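Local atomic coordinates of lovastatin nonaketide synthase mokA (Monascus pilosus, PDB entry 6AD3), a protein that carries out the iterative nine-step polyketide assembly that begins biosynthesis of monacolin K (lovastatin), this chain being its condensation domain. Residues T244-A249 with G253-D258; L352-R357 with Q402-P407; L145-F150 with Q238-A243. The protein carries 1 engineered substitution. One frame throughout, in Å; residues are numbered along the deposited sequence.

Contact 1 of 3, residues T244-A249 with G253-D258; sequences TRQREA and GQMDAD
Met255 reaches back along the chain to Gln246, their side chains slanting past one another, with Met255 CE 3.7 Å from Gln246 CG. A CG placed beside the backbone N (chi1 -73°), with an extended chain beyond it, brings the terminal methyl, of all the Met255 side-chain atoms, nearest the helix. That methyl also lies 3.7 Å from Gln246 O and 4.5 Å from Ala249 CB, resting on the flank of the last helical turns. Gln254 points its CB toward the helix too, 4.3 Å from Ala249 CB.

Backbone bonds hold the two segments in this relation. Gly253 has a positive phi of 93° and closes helix 239-251 in a Schellman motif. Just beyond it, Gln254 N donates to Ala249 O at 2.9 Å, and Met255 N adds a weak bond of 3.5 Å to the same Ala249 O. A type I turn then runs from Gly253 to Asp256, bringing the chain into the next helix.

The contact is thus the tight connection between helices 239-251 and 256-266, near the surface. Gln246 and Met255 both pack on Pro407, Asp258 hydrogen-bonds His403, and Arg247 on the earlier helix forms a salt bridge with Glu83 of helix 80-91.

Contact 2 of 3, residues L352-R357 with Q402-P407; sequences LADTNR and QHARVP
The carboxamide of Asn356 turns one face to Ala404 O and to a bridging water, which lie on the same side of it. Ala404 O stands over that face, 3.8 Å from Asn356 ND2. Arg405 CA sits off the nitrogen end of the amide, 3.9 Å from Asn356 ND2 and only moderately out of the amide plane.

No direct hydrogen bond spans the two segments; the polar link is the water, which donates to Asp354 OD2 at 2.8 Å and to Ala404 O at 2.6 Å. Asp354 OD2 also accepts from Asn356 N at 3.0 Å, closing an Asx turn, with the donor 57° out of the carboxylate plane. Ala404 CB packs 4.2 Å from Asp354 OD2.

The turn follows strand 348-354 and leads to Arg357, which forms a salt bridge with Asp212, a residue that by sequence position corresponds to the aspartate of the HHxxxDG motif of condensation domains. Two donors, a backbone amide and a water, therefore hold one carboxylate oxygen, so a single atom both shapes the turn at the strand end and ties it, through solvent, to the loop before helix 408-414.

Contact 3 of 3, residues L145-F150 with Q238-A243; sequences LAQIVF and QFADLA
The middle strand of the three-stranded antiparallel sheet, 145-150, meets the first turn of helix 239-251 through Gln147, which faces Phe239 and Ala240. This is strand-on-helix packing, buried, with the closest backbones well separated: Gln147 CA and Ala240 CA are 8.3 Å apart, and the gap is spanned mainly by Gln147 and Phe239.

Gln147 does its share as an extended chain whose CG sits beside its own backbone N (chi1 -54°), carrying the amide toward the helix. Its OE1 comes to the edge of the Phe239 ring, near the ring plane, 3.7 Å from Phe239 CD2 and 3.9 Å from Phe239 CE2. Amide and ring planes are 73° apart and the two side chains cross at about a right angle, which excludes a stack of amide on ring face. In Phe239, a CG lying anti to the backbone N swings the ring toward the strand, and a chi2 of 70° turns its CD2-CE2 edge to the amide. Gln147 NE2 is 4.1 Å from Phe239 CE2 and 4.4 Å from Ala240 CB, both longer than the OE1 approach, and its hydrogen bond goes to Pro77 O, at the end of the neighbouring strand 72-77.

Other elements close in on the same spot. Gln82 of helix 80-91 touches both Gln147 and Phe239, His76 touches both Gln147 and Ala240, and Phe239 packs edge-to-face with Phe369.

Chemically, the amide nitrogen is engaged by a strand carbonyl, which helps set the rotation of the group. OE1 lies nearest the CD2-CE2 rim, with NE2 slightly farther off, and for the oxygen the slightly positive ring rim is probably a favourable, though weak, electrostatic neighbour. A polar group is thereby accommodated in a buried setting without a hydrogen bond between the strand and helix segments themselves.

How the contacts relate
Contacts 3 and 1 share helix 239-251: its first turn packs on strand 145-150 in contact 3, and the chain leaving its C-terminal end turns back on it in contact 1, the two centres 18 Å apart. Contact 2 comes last along the chain, 13 Å from contact 1 between centres, at the end of strand 348-354 in the six-stranded sheet. Contacts 1 and 2 touch directly, packing Gln246 NE2 3.4 Å from Asn356 OD1 and Met255 CE 3.4 Å from Arg405 O. Contacts 2 and 3 do not touch; their nearest atoms are about 7 Å apart. Helix 239-251 thus leads from the small antiparallel sheet to the turn that packs on the 402-407 loop, joining the two regions of the condensation domain through contact 1.

Contact 1 of 3, residues T244-A249 with G253-D258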
ATOM      1  N   THR A 244       7.217 -18.331   7.054  1.00 22.00           N
ATOM      2  CA  THR A 244       6.941 -19.546   7.785  1.00 23.20           C
ATOM      3  C   THR A 244       6.846 -19.295   9.278  1.00 23.43           C
ATOM      4  O   THR A 244       5.938 -19.836   9.942  1.00 24.34           O
ATOM      5  CB  THR A 244       7.971 -20.644   7.462  1.00 26.71           C
ATOM      6  OG1 THR A 244       7.927 -20.906   6.054  1.00 26.26           O
ATOM      7  CG2 THR A 244       7.665 -21.945   8.216  1.00 28.93           C
ATOM      8  N   ARG A 245       7.690 -18.411   9.801  1.00 22.50           N
ATOM      9  CA  ARG A 245       7.625 -18.077  11.212  1.00 24.42           C
ATOM     10  C   ARG A 245       6.296 -17.437  11.583  1.00 24.99           C
ATOM     11  O   ARG A 245       5.706 -17.701  12.644  1.00 21.33           O
ATOM     12  CB  ARG A 245       8.774 -17.167  11.628  1.00 31.44           C
ATOM     13  CG  ARG A 245      10.113 -17.878  11.704  1.00 43.03           C
ATOM     14  CD  ARG A 245      11.165 -17.024  12.393  1.00 53.65           C
ATOM     15  NE  ARG A 245      11.978 -17.828  13.306  1.00 73.01           N
ATOM     16  CZ  ARG A 245      13.293 -17.694  13.470  1.00 81.29           C
ATOM     17  NH1 ARG A 245      13.969 -16.776  12.788  1.00 78.09           N
ATOM     18  NH2 ARG A 245      13.937 -18.486  14.317  1.00 97.04           N
ATOM     19  N   GLN A 246       5.774 -16.632  10.677  1.00 23.43           N
ATOM     20  CA  GLN A 246       4.511 -15.995  10.905  1.00 21.45           C
ATOM     21  C   GLN A 246       3.368 -17.011  10.855  1.00 21.16           C
ATOM     22  O   GLN A 246       2.464 -17.020  11.702  1.00 22.13           O
ATOM     23  CB  GLN A 246       4.303 -14.918   9.821  1.00 26.51           C
ATOM     24  CG  GLN A 246       3.082 -14.058  10.025  1.00 29.78           C
ATOM     25  CD  GLN A 246       2.937 -13.067   8.883  1.00 34.46           C
ATOM     26  OE1 GLN A 246       2.923 -13.464   7.722  1.00 25.00           O
ATOM     27  NE2 GLN A 246       3.068 -11.785   9.202  1.00 36.14           N
ATOM     28  N   ARG A 247       3.436 -17.934   9.919  1.00 20.60           N
ATOM     29  CA  ARG A 247       2.393 -18.970   9.818  1.00 22.64           C
ATOM     30  C   ARG A 247       2.412 -19.869  11.055  1.00 26.46           C
ATOM     31  O   ARG A 247       1.369 -20.163  11.649  1.00 24.43           O
ATOM     32  CB  ARG A 247       2.630 -19.789   8.554  1.00 26.77           C
ATOM     33  CG  ARG A 247       1.454 -20.628   8.134  1.00 34.73           C
ATOM     34  CD  ARG A 247       1.701 -21.243   6.769  1.00 30.00           C
ATOM     35  NE  ARG A 247       1.249 -20.412   5.672  1.00 29.15           N
ATOM     36  CZ  ARG A 247      -0.029 -20.278   5.314  1.00 29.32           C
ATOM     37  NH1 ARG A 247      -0.998 -20.772   6.066  1.00 28.37           N
ATOM     38  NH2 ARG A 247      -0.348 -19.664   4.212  1.00 27.22           N
ATOM     39  N   GLU A 248       3.615 -20.187  11.526  1.00 26.23           N
ATOM     40  CA  GLU A 248       3.768 -21.038  12.728  1.00 26.41           C
ATOM     41  C   GLU A 248       3.236 -20.364  13.977  1.00 23.47           C
ATOM     42  O   GLU A 248       2.699 -21.026  14.864  1.00 25.28           O
ATOM     43  CB  GLU A 248       5.246 -21.420  12.917  1.00 26.51           C
ATOM     44  CG  GLU A 248       5.681 -22.453  11.880  1.00 32.94           C
ATOM     45  CD  GLU A 248       7.178 -22.808  11.952  1.00 38.34           C
ATOM     46  OE1 GLU A 248       7.901 -22.229  12.809  1.00 43.00           O
ATOM     47  OE2 GLU A 248       7.630 -23.605  11.090  1.00 37.95           O
ATOM     48  N   ALA A 249       3.391 -19.048  14.053  1.00 22.74           N
ATOM     49  CA  ALA A 249       2.839 -18.273  15.177  1.00 27.30           C
ATOM     50  C   ALA A 249       1.309 -18.373  15.198  1.00 27.15           C
ATOM     51  O   ALA A 249       0.694 -18.572  16.251  1.00 27.97           O
ATOM     52  CB  ALA A 249       3.285 -16.814  15.097  1.00 26.61           C
ATOM     53  N   GLY A 253      -0.959 -20.817  18.106  1.00 32.86           N
ATOM     54  CA  GLY A 253      -1.831 -20.129  19.024  1.00 31.94           C
ATOM     55  C   GLY A 253      -1.283 -18.827  19.524  1.00 32.15           C
ATOM     56  O   GLY A 253      -1.927 -18.136  20.302  1.00 34.02           O
ATOM     57  N   GLN A 254      -0.157 -18.407  18.981  1.00 31.32           N
ATOM     58  CA  GLN A 254       0.484 -17.219  19.474  1.00 35.23           C
ATOM     59  C   GLN A 254      -0.099 -15.925  18.923  1.00 31.25           C
ATOM     60  O   GLN A 254       0.298 -14.842  19.345  1.00 34.22           O
ATOM     61  CB  GLN A 254       1.962 -17.280  19.192  1.00 38.64           C
ATOM     62  CG  GLN A 254       2.629 -18.374  19.974  1.00 45.34           C
ATOM     63  CD  GLN A 254       4.118 -18.232  19.975  1.00 53.14           C
ATOM     64  OE1 GLN A 254       4.688 -17.598  20.858  1.00 66.31           O
ATOM     65  NE2 GLN A 254       4.741 -18.689  18.911  1.00 58.35           N
ATOM     66  N   MET A 255      -0.954 -16.030  17.916  1.00 28.84           N
ATOM     67  CA  MET A 255      -1.718 -14.867  17.462  1.00 29.25           C
ATOM     68  C   MET A 255      -3.077 -14.811  18.109  1.00 28.11           C
ATOM     69  O   MET A 255      -3.882 -13.956  17.755  1.00 25.39           O
ATOM     70  CB  MET A 255      -1.892 -14.867  15.926  1.00 29.76           C
ATOM     71  CG  MET A 255      -0.624 -14.514  15.175  1.00 35.26           C
ATOM     72  SD  MET A 255      -1.019 -14.242  13.425  1.00 32.24           S
ATOM     73  CE  MET A 255       0.651 -14.007  12.823  1.00 33.17           C
ATOM     74  N   ASP A 256      -3.390 -15.769  18.995  1.00 26.74           N
ATOM     75  CA  ASP A 256      -4.774 -15.892  19.458  1.00 29.03           C
ATOM     76  C   ASP A 256      -5.229 -14.665  20.223  1.00 24.57           C
ATOM     77  O   ASP A 256      -6.362 -14.235  20.055  1.00 25.06           O
ATOM     78  CB  ASP A 256      -4.969 -17.155  20.308  1.00 32.00           C
ATOM     79  CG  ASP A 256      -5.082 -18.418  19.461  1.00 34.08           C
ATOM     80  OD1 ASP A 256      -5.125 -18.318  18.215  1.00 33.05           O
ATOM     81  OD2 ASP A 256      -5.099 -19.521  20.047  1.00 39.34           O
ATOM     82  N   ALA A 257      -4.348 -14.071  21.029  1.00 25.40           N
ATOM     83  CA  ALA A 257      -4.723 -12.867  21.797  1.00 29.09           C
ATOM     84  C   ALA A 257      -4.943 -11.650  20.883  1.00 28.37           C
ATOM     85  O   ALA A 257      -5.876 -10.838  21.100  1.00 22.94           O
ATOM     86  CB  ALA A 257      -3.676 -12.558  22.845  1.00 33.56           C
ATOM     87  N   ASP A 258      -4.156 -11.571  19.812  1.00 26.41           N
ATOM     88  CA  ASP A 258      -4.320 -10.497  18.829  1.00 23.26           C
ATOM     89  C   ASP A 258      -5.602 -10.661  18.052  1.00 23.14           C
ATOM     90  O   ASP A 258      -6.378  -9.693  17.865  1.00 23.79           O
ATOM     91  CB  ASP A 258      -3.117 -10.439  17.887  1.00 27.37           C
ATOM     92  CG  ASP A 258      -1.825 -10.079  18.600  1.00 30.18           C
ATOM     93  OD1 ASP A 258      -1.864  -9.399  19.629  1.00 27.36           O
ATOM     94  OD2 ASP A 258      -0.757 -10.538  18.154  1.00 39.92           O
TER

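Contact 2 of 3, residues L352-R357 with Q402-P407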
ATOM      1  N   LEU A 352      -5.770   0.938   8.564  1.00 13.72           N
ATOM      2  CA  LEU A 352      -4.498   1.632   8.673  1.00 12.91           C
ATOM      3  C   LEU A 352      -3.377   0.765   8.110  1.00 12.79           C
ATOM      4  O   LEU A 352      -3.213  -0.402   8.508  1.00 13.55           O
ATOM      5  CB  LEU A 352      -4.221   1.991  10.136  1.00 14.47           C
ATOM      6  CG  LEU A 352      -2.833   2.562  10.463  1.00 17.71           C
ATOM      7  CD1 LEU A 352      -2.642   3.939   9.860  1.00 20.31           C
ATOM      8  CD2 LEU A 352      -2.591   2.633  11.968  1.00 20.01           C
ATOM      9  N   ALA A 353      -2.748   1.236   7.047  1.00 12.85           N
ATOM     10  CA  ALA A 353      -1.662   0.482   6.460  1.00 13.69           C
ATOM     11  C   ALA A 353      -0.533   0.373   7.478  1.00 12.47           C
ATOM     12  O   ALA A 353      -0.273   1.313   8.268  1.00 14.45           O
ATOM     13  CB  ALA A 353      -1.148   1.181   5.166  1.00 14.09           C
ATOM     14  N   ASP A 354       0.119  -0.795   7.514  1.00 12.84           N
ATOM     15  CA  ASP A 354       1.256  -0.998   8.379  1.00 14.17           C
ATOM     16  C   ASP A 354       2.246  -1.913   7.660  1.00 15.48           C
ATOM     17  O   ASP A 354       1.834  -2.875   7.029  1.00 14.17           O
ATOM     18  CB  ASP A 354       0.831  -1.626   9.712  1.00 14.81           C
ATOM     19  CG  ASP A 354       1.984  -1.708  10.679  1.00 20.32           C
ATOM     20  OD1 ASP A 354       2.374  -0.646  11.212  1.00 24.85           O
ATOM     21  OD2 ASP A 354       2.490  -2.806  10.904  1.00 19.92           O
ATOM     22  N   THR A 355       3.528  -1.611   7.744  1.00 12.49           N
ATOM     23  CA  THR A 355       4.527  -2.425   7.064  1.00 15.60           C
ATOM     24  C   THR A 355       4.628  -3.858   7.580  1.00 16.27           C
ATOM     25  O   THR A 355       5.088  -4.739   6.849  1.00 12.71           O
ATOM     26  CB  THR A 355       5.936  -1.841   7.172  1.00 14.22           C
ATOM     27  OG1 THR A 355       6.327  -1.808   8.555  1.00 16.27           O
ATOM     28  CG2 THR A 355       6.036  -0.473   6.518  1.00 18.50           C
ATOM     29  N   ASN A 356       4.254  -4.077   8.829  1.00 14.62           N
ATOM     30  CA  ASN A 356       4.421  -5.376   9.485  1.00 17.14           C
ATOM     31  C   ASN A 356       5.900  -5.828   9.472  1.00 16.68           C
ATOM     32  O   ASN A 356       6.195  -6.979   9.317  1.00 19.08           O
ATOM     33  CB  ASN A 356       3.494  -6.442   8.893  1.00 16.88           C
ATOM     34  CG  ASN A 356       3.105  -7.524   9.903  1.00 26.51           C
ATOM     35  OD1 ASN A 356       2.415  -8.474   9.566  1.00 26.25           O
ATOM     36  ND2 ASN A 356       3.533  -7.374  11.131  1.00 32.67           N
ATOM     37  N   ARG A 357       6.804  -4.874   9.600  1.00 16.12           N
ATOM     38  CA  ARG A 357       8.212  -5.168   9.743  1.00 16.42           C
ATOM     39  C   ARG A 357       8.641  -4.615  11.096  1.00 20.81           C
ATOM     40  O   ARG A 357       8.617  -3.427  11.306  1.00 22.87           O
ATOM     41  CB  ARG A 357       8.992  -4.510   8.618  1.00 17.51           C
ATOM     42  CG  ARG A 357       8.706  -5.093   7.248  1.00 14.35           C
ATOM     43  CD  ARG A 357       9.251  -4.198   6.164  1.00 14.95           C
ATOM     44  NE  ARG A 357       8.847  -4.534   4.803  1.00 12.90           N
ATOM     45  CZ  ARG A 357       9.635  -5.131   3.919  1.00 14.17           C
ATOM     46  NH1 ARG A 357      10.850  -5.496   4.261  1.00 13.28           N
ATOM     47  NH2 ARG A 357       9.214  -5.369   2.693  1.00 14.97           N
ATOM     48  N   GLN A 402       0.033  -2.783  19.320  1.00 22.97           N
ATOM     49  CA  GLN A 402       0.318  -3.935  20.151  1.00 25.48           C
ATOM     50  C   GLN A 402      -0.210  -5.247  19.570  1.00 26.59           C
ATOM     51  O   GLN A 402       0.032  -6.310  20.127  1.00 25.06           O
ATOM     52  CB  GLN A 402      -0.247  -3.706  21.553  1.00 30.35           C
ATOM     53  CG  GLN A 402       0.427  -2.556  22.265  1.00 33.95           C
ATOM     54  CD  GLN A 402      -0.267  -2.207  23.552  1.00 47.72           C
ATOM     55  OE1 GLN A 402      -1.444  -2.504  23.730  1.00 59.88           O
ATOM     56  NE2 GLN A 402       0.458  -1.581  24.466  1.00 54.44           N
ATOM     57  N   HIS A 403      -1.078  -5.155  18.566  1.00 21.21           N
ATOM     58  CA  HIS A 403      -1.735  -6.333  18.037  1.00 19.61           C
ATOM     59  C   HIS A 403      -1.606  -6.293  16.532  1.00 21.78           C
ATOM     60  O   HIS A 403      -2.503  -6.709  15.833  1.00 21.22           O
ATOM     61  CB  HIS A 403      -3.228  -6.344  18.408  1.00 21.48           C
ATOM     62  CG  HIS A 403      -3.478  -6.232  19.881  1.00 23.33           C
ATOM     63  ND1 HIS A 403      -3.160  -7.241  20.757  1.00 25.95           N
ATOM     64  CD2 HIS A 403      -3.933  -5.207  20.637  1.00 26.25           C
ATOM     65  CE1 HIS A 403      -3.445  -6.861  21.990  1.00 25.11           C
ATOM     66  NE2 HIS A 403      -3.950  -5.644  21.942  1.00 24.26           N
ATOM     67  N   ALA A 404      -0.484  -5.802  16.047  1.00 18.87           N
ATOM     68  CA  ALA A 404      -0.348  -5.527  14.609  1.00 20.43           C
ATOM     69  C   ALA A 404       0.020  -6.746  13.735  1.00 20.87           C
ATOM     70  O   ALA A 404       0.054  -6.618  12.530  1.00 22.60           O
ATOM     71  CB  ALA A 404       0.682  -4.433  14.378  1.00 20.42           C
ATOM     72  N   ARG A 405       0.398  -7.866  14.352  1.00 23.30           N
ATOM     73  CA  ARG A 405       0.996  -8.985  13.614  1.00 27.74           C
ATOM     74  C   ARG A 405      -0.012  -9.857  12.857  1.00 25.13           C
ATOM     75  O   ARG A 405       0.371 -10.718  12.077  1.00 30.38           O
ATOM     76  CB  ARG A 405       1.774  -9.875  14.556  1.00 34.39           C
ATOM     77  CG  ARG A 405       3.019  -9.240  15.134  1.00 50.28           C
ATOM     78  CD  ARG A 405       3.684 -10.216  16.105  1.00 69.59           C
ATOM     79  NE  ARG A 405       4.371  -9.549  17.210  1.00 70.54           N
ATOM     80  CZ  ARG A 405       5.647  -9.178  17.176  1.00 78.61           C
ATOM     81  NH1 ARG A 405       6.373  -9.377  16.081  1.00 71.13           N
ATOM     82  NH2 ARG A 405       6.196  -8.601  18.234  1.00 98.42           N
ATOM     83  N   VAL A 406      -1.295  -9.618  13.036  1.00 19.37           N
ATOM     84  CA  VAL A 406      -2.278 -10.420  12.374  1.00 19.78           C
ATOM     85  C   VAL A 406      -2.519  -9.962  10.925  1.00 19.42           C
ATOM     86  O   VAL A 406      -3.010  -8.856  10.706  1.00 17.80           O
ATOM     87  CB  VAL A 406      -3.606 -10.385  13.124  1.00 21.95           C
ATOM     88  CG1 VAL A 406      -4.607 -11.287  12.439  1.00 28.90           C
ATOM     89  CG2 VAL A 406      -3.394 -10.833  14.542  1.00 25.83           C
ATOM     90  N   PRO A 407      -2.209 -10.830   9.939  1.00 19.18           N
ATOM     91  CA  PRO A 407      -2.533 -10.467   8.547  1.00 17.25           C
ATOM     92  C   PRO A 407      -4.067 -10.316   8.364  1.00 17.64           C
ATOM     93  O   PRO A 407      -4.830 -11.125   8.891  1.00 16.59           O
ATOM     94  CB  PRO A 407      -2.017 -11.655   7.749  1.00 18.80           C
ATOM     95  CG  PRO A 407      -0.919 -12.243   8.596  1.00 19.90           C
ATOM     96  CD  PRO A 407      -1.404 -12.059  10.008  1.00 19.70           C
TER
HETATM   97  O   HOH W   1       1.020  -5.189  10.527  1.00 19.97           O

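Contact 3 of 3, residues L145-F150 with Q238-A243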
ATOM      1  N   LEU A 145      -1.568 -22.846  -4.283  1.00 47.16           N
ATOM      2  CA  LEU A 145      -0.416 -22.407  -5.029  1.00 36.89           C
ATOM      3  C   LEU A 145       0.714 -22.664  -4.051  1.00 29.08           C
ATOM      4  O   LEU A 145       0.478 -22.754  -2.870  1.00 31.88           O
ATOM      5  CB  LEU A 145      -0.522 -20.918  -5.350  1.00 39.27           C
ATOM      6  CG  LEU A 145      -0.409 -20.415  -6.784  1.00 43.52           C
ATOM      7  CD1 LEU A 145      -1.318 -21.142  -7.747  1.00 41.33           C
ATOM      8  CD2 LEU A 145      -0.608 -18.919  -6.888  1.00 37.96           C
ATOM      9  N   ALA A 146       1.926 -22.853  -4.541  1.00 23.08           N
ATOM     10  CA  ALA A 146       3.077 -22.894  -3.661  1.00 21.86           C
ATOM     11  C   ALA A 146       4.216 -22.105  -4.263  1.00 18.03           C
ATOM     12  O   ALA A 146       4.285 -21.967  -5.450  1.00 22.51           O
ATOM     13  CB  ALA A 146       3.518 -24.312  -3.376  1.00 22.54           C
ATOM     14  N   GLN A 147       5.106 -21.616  -3.418  1.00 19.55           N
ATOM     15  CA  GLN A 147       6.314 -20.932  -3.870  1.00 17.30           C
ATOM     16  C   GLN A 147       7.382 -21.964  -4.280  1.00 17.94           C
ATOM     17  O   GLN A 147       7.696 -22.867  -3.521  1.00 18.40           O
ATOM     18  CB  GLN A 147       6.900 -20.067  -2.740  1.00 16.61           C
ATOM     19  CG  GLN A 147       5.930 -19.084  -2.123  1.00 18.97           C
ATOM     20  CD  GLN A 147       6.632 -18.177  -1.128  1.00 18.69           C
ATOM     21  OE1 GLN A 147       7.331 -17.247  -1.528  1.00 19.53           O
ATOM     22  NE2 GLN A 147       6.498 -18.479   0.154  1.00 17.96           N
ATOM     23  N   ILE A 148       7.929 -21.794  -5.467  1.00 16.55           N
ATOM     24  CA  ILE A 148       9.042 -22.561  -5.925  1.00 18.79           C
ATOM     25  C   ILE A 148      10.265 -21.684  -5.976  1.00 18.25           C
ATOM     26  O   ILE A 148      10.295 -20.703  -6.717  1.00 17.42           O
ATOM     27  CB  ILE A 148       8.797 -23.043  -7.352  1.00 20.21           C
ATOM     28  CG1 ILE A 148       7.518 -23.829  -7.421  1.00 24.51           C
ATOM     29  CG2 ILE A 148       9.987 -23.837  -7.852  1.00 22.93           C
ATOM     30  CD1 ILE A 148       6.929 -23.881  -8.835  1.00 32.80           C
ATOM     31  N   VAL A 149      11.270 -22.006  -5.176  1.00 19.09           N
ATOM     32  CA  VAL A 149      12.474 -21.174  -5.136  1.00 19.97           C
ATOM     33  C   VAL A 149      13.495 -21.765  -6.066  1.00 22.16           C
ATOM     34  O   VAL A 149      13.899 -22.898  -5.890  1.00 22.03           O
ATOM     35  CB  VAL A 149      13.056 -21.065  -3.713  1.00 22.42           C
ATOM     36  CG1 VAL A 149      14.349 -20.265  -3.727  1.00 24.81           C
ATOM     37  CG2 VAL A 149      12.042 -20.420  -2.783  1.00 18.32           C
ATOM     38  N   PHE A 150      13.855 -21.017  -7.096  1.00 18.75           N
ATOM     39  CA  PHE A 150      14.796 -21.467  -8.086  1.00 22.27           C
ATOM     40  C   PHE A 150      16.204 -21.083  -7.676  1.00 24.53           C
ATOM     41  O   PHE A 150      16.418 -20.070  -6.987  1.00 24.24           O
ATOM     42  CB  PHE A 150      14.484 -20.843  -9.444  1.00 22.45           C
ATOM     43  CG  PHE A 150      13.152 -21.234 -10.000  1.00 24.07           C
ATOM     44  CD1 PHE A 150      12.989 -22.463 -10.636  1.00 26.56           C
ATOM     45  CD2 PHE A 150      12.100 -20.348 -10.002  1.00 25.23           C
ATOM     46  CE1 PHE A 150      11.757 -22.829 -11.167  1.00 28.08           C
ATOM     47  CE2 PHE A 150      10.882 -20.682 -10.606  1.00 30.64           C
ATOM     48  CZ  PHE A 150      10.704 -21.933 -11.157  1.00 29.84           C
ATOM     49  N   GLN A 238      15.591 -14.333   4.205  1.00 17.47           N
ATOM     50  CA  GLN A 238      14.854 -14.718   3.034  1.00 15.30           C
ATOM     51  C   GLN A 238      13.351 -14.760   3.354  1.00 14.06           C
ATOM     52  O   GLN A 238      12.932 -15.192   4.454  1.00 16.15           O
ATOM     53  CB  GLN A 238      15.334 -16.073   2.531  1.00 16.20           C
ATOM     54  CG  GLN A 238      16.826 -16.095   2.172  1.00 17.45           C
ATOM     55  CD  GLN A 238      17.132 -15.314   0.937  1.00 17.26           C
ATOM     56  OE1 GLN A 238      16.215 -14.793   0.256  1.00 17.56           O
ATOM     57  NE2 GLN A 238      18.412 -15.309   0.547  1.00 18.09           N
ATOM     58  N   PHE A 239      12.537 -14.463   2.332  1.00 14.63           N
ATOM     59  CA  PHE A 239      11.089 -14.285   2.534  1.00 14.69           C
ATOM     60  C   PHE A 239      10.424 -15.512   3.105  1.00 14.80           C
ATOM     61  O   PHE A 239       9.671 -15.433   4.063  1.00 16.78           O
ATOM     62  CB  PHE A 239      10.427 -13.891   1.224  1.00 13.91           C
ATOM     63  CG  PHE A 239       8.968 -13.680   1.340  1.00 13.25           C
ATOM     64  CD1 PHE A 239       8.486 -12.583   2.036  1.00 16.24           C
ATOM     65  CD2 PHE A 239       8.100 -14.714   1.046  1.00 16.39           C
ATOM     66  CE1 PHE A 239       7.110 -12.401   2.216  1.00 18.55           C
ATOM     67  CE2 PHE A 239       6.725 -14.540   1.184  1.00 17.14           C
ATOM     68  CZ  PHE A 239       6.235 -13.388   1.772  1.00 18.45           C
ATOM     69  N   ALA A 240      10.704 -16.690   2.533  1.00 15.25           N
ATOM     70  CA  ALA A 240       9.994 -17.900   2.982  1.00 17.23           C
ATOM     71  C   ALA A 240      10.255 -18.193   4.430  1.00 18.75           C
ATOM     72  O   ALA A 240       9.363 -18.674   5.133  1.00 19.75           O
ATOM     73  CB  ALA A 240      10.371 -19.092   2.117  1.00 19.77           C
ATOM     74  N   ASP A 241      11.506 -18.018   4.859  1.00 19.26           N
ATOM     75  CA  ASP A 241      11.868 -18.213   6.275  1.00 20.75           C
ATOM     76  C   ASP A 241      11.011 -17.322   7.190  1.00 20.68           C
ATOM     77  O   ASP A 241      10.368 -17.798   8.150  1.00 23.14           O
ATOM     78  CB  ASP A 241      13.367 -17.955   6.474  1.00 21.08           C
ATOM     79  CG  ASP A 241      14.235 -18.994   5.732  1.00 27.78           C
ATOM     80  OD1 ASP A 241      13.785 -20.134   5.641  1.00 30.87           O
ATOM     81  OD2 ASP A 241      15.356 -18.682   5.277  1.00 25.84           O
ATOM     82  N   LEU A 242      10.914 -16.057   6.836  1.00 20.25           N
ATOM     83  CA  LEU A 242      10.134 -15.120   7.645  1.00 19.11           C
ATOM     84  C   LEU A 242       8.654 -15.423   7.580  1.00 19.13           C
ATOM     85  O   LEU A 242       7.950 -15.351   8.603  1.00 21.23           O
ATOM     86  CB  LEU A 242      10.411 -13.678   7.212  1.00 21.00           C
ATOM     87  CG  LEU A 242      11.803 -13.175   7.518  1.00 22.42           C
ATOM     88  CD1 LEU A 242      12.031 -11.820   6.875  1.00 22.68           C
ATOM     89  CD2 LEU A 242      12.047 -13.116   9.018  1.00 32.46           C
ATOM     90  N   ALA A 243       8.161 -15.765   6.394  1.00 17.44           N
ATOM     91  CA  ALA A 243       6.721 -16.071   6.220  1.00 18.78           C
ATOM     92  C   ALA A 243       6.314 -17.348   7.001  1.00 22.43           C
ATOM     93  O   ALA A 243       5.249 -17.396   7.629  1.00 22.71           O
ATOM     94  CB  ALA A 243       6.373 -16.213   4.748  1.00 20.33           C
TER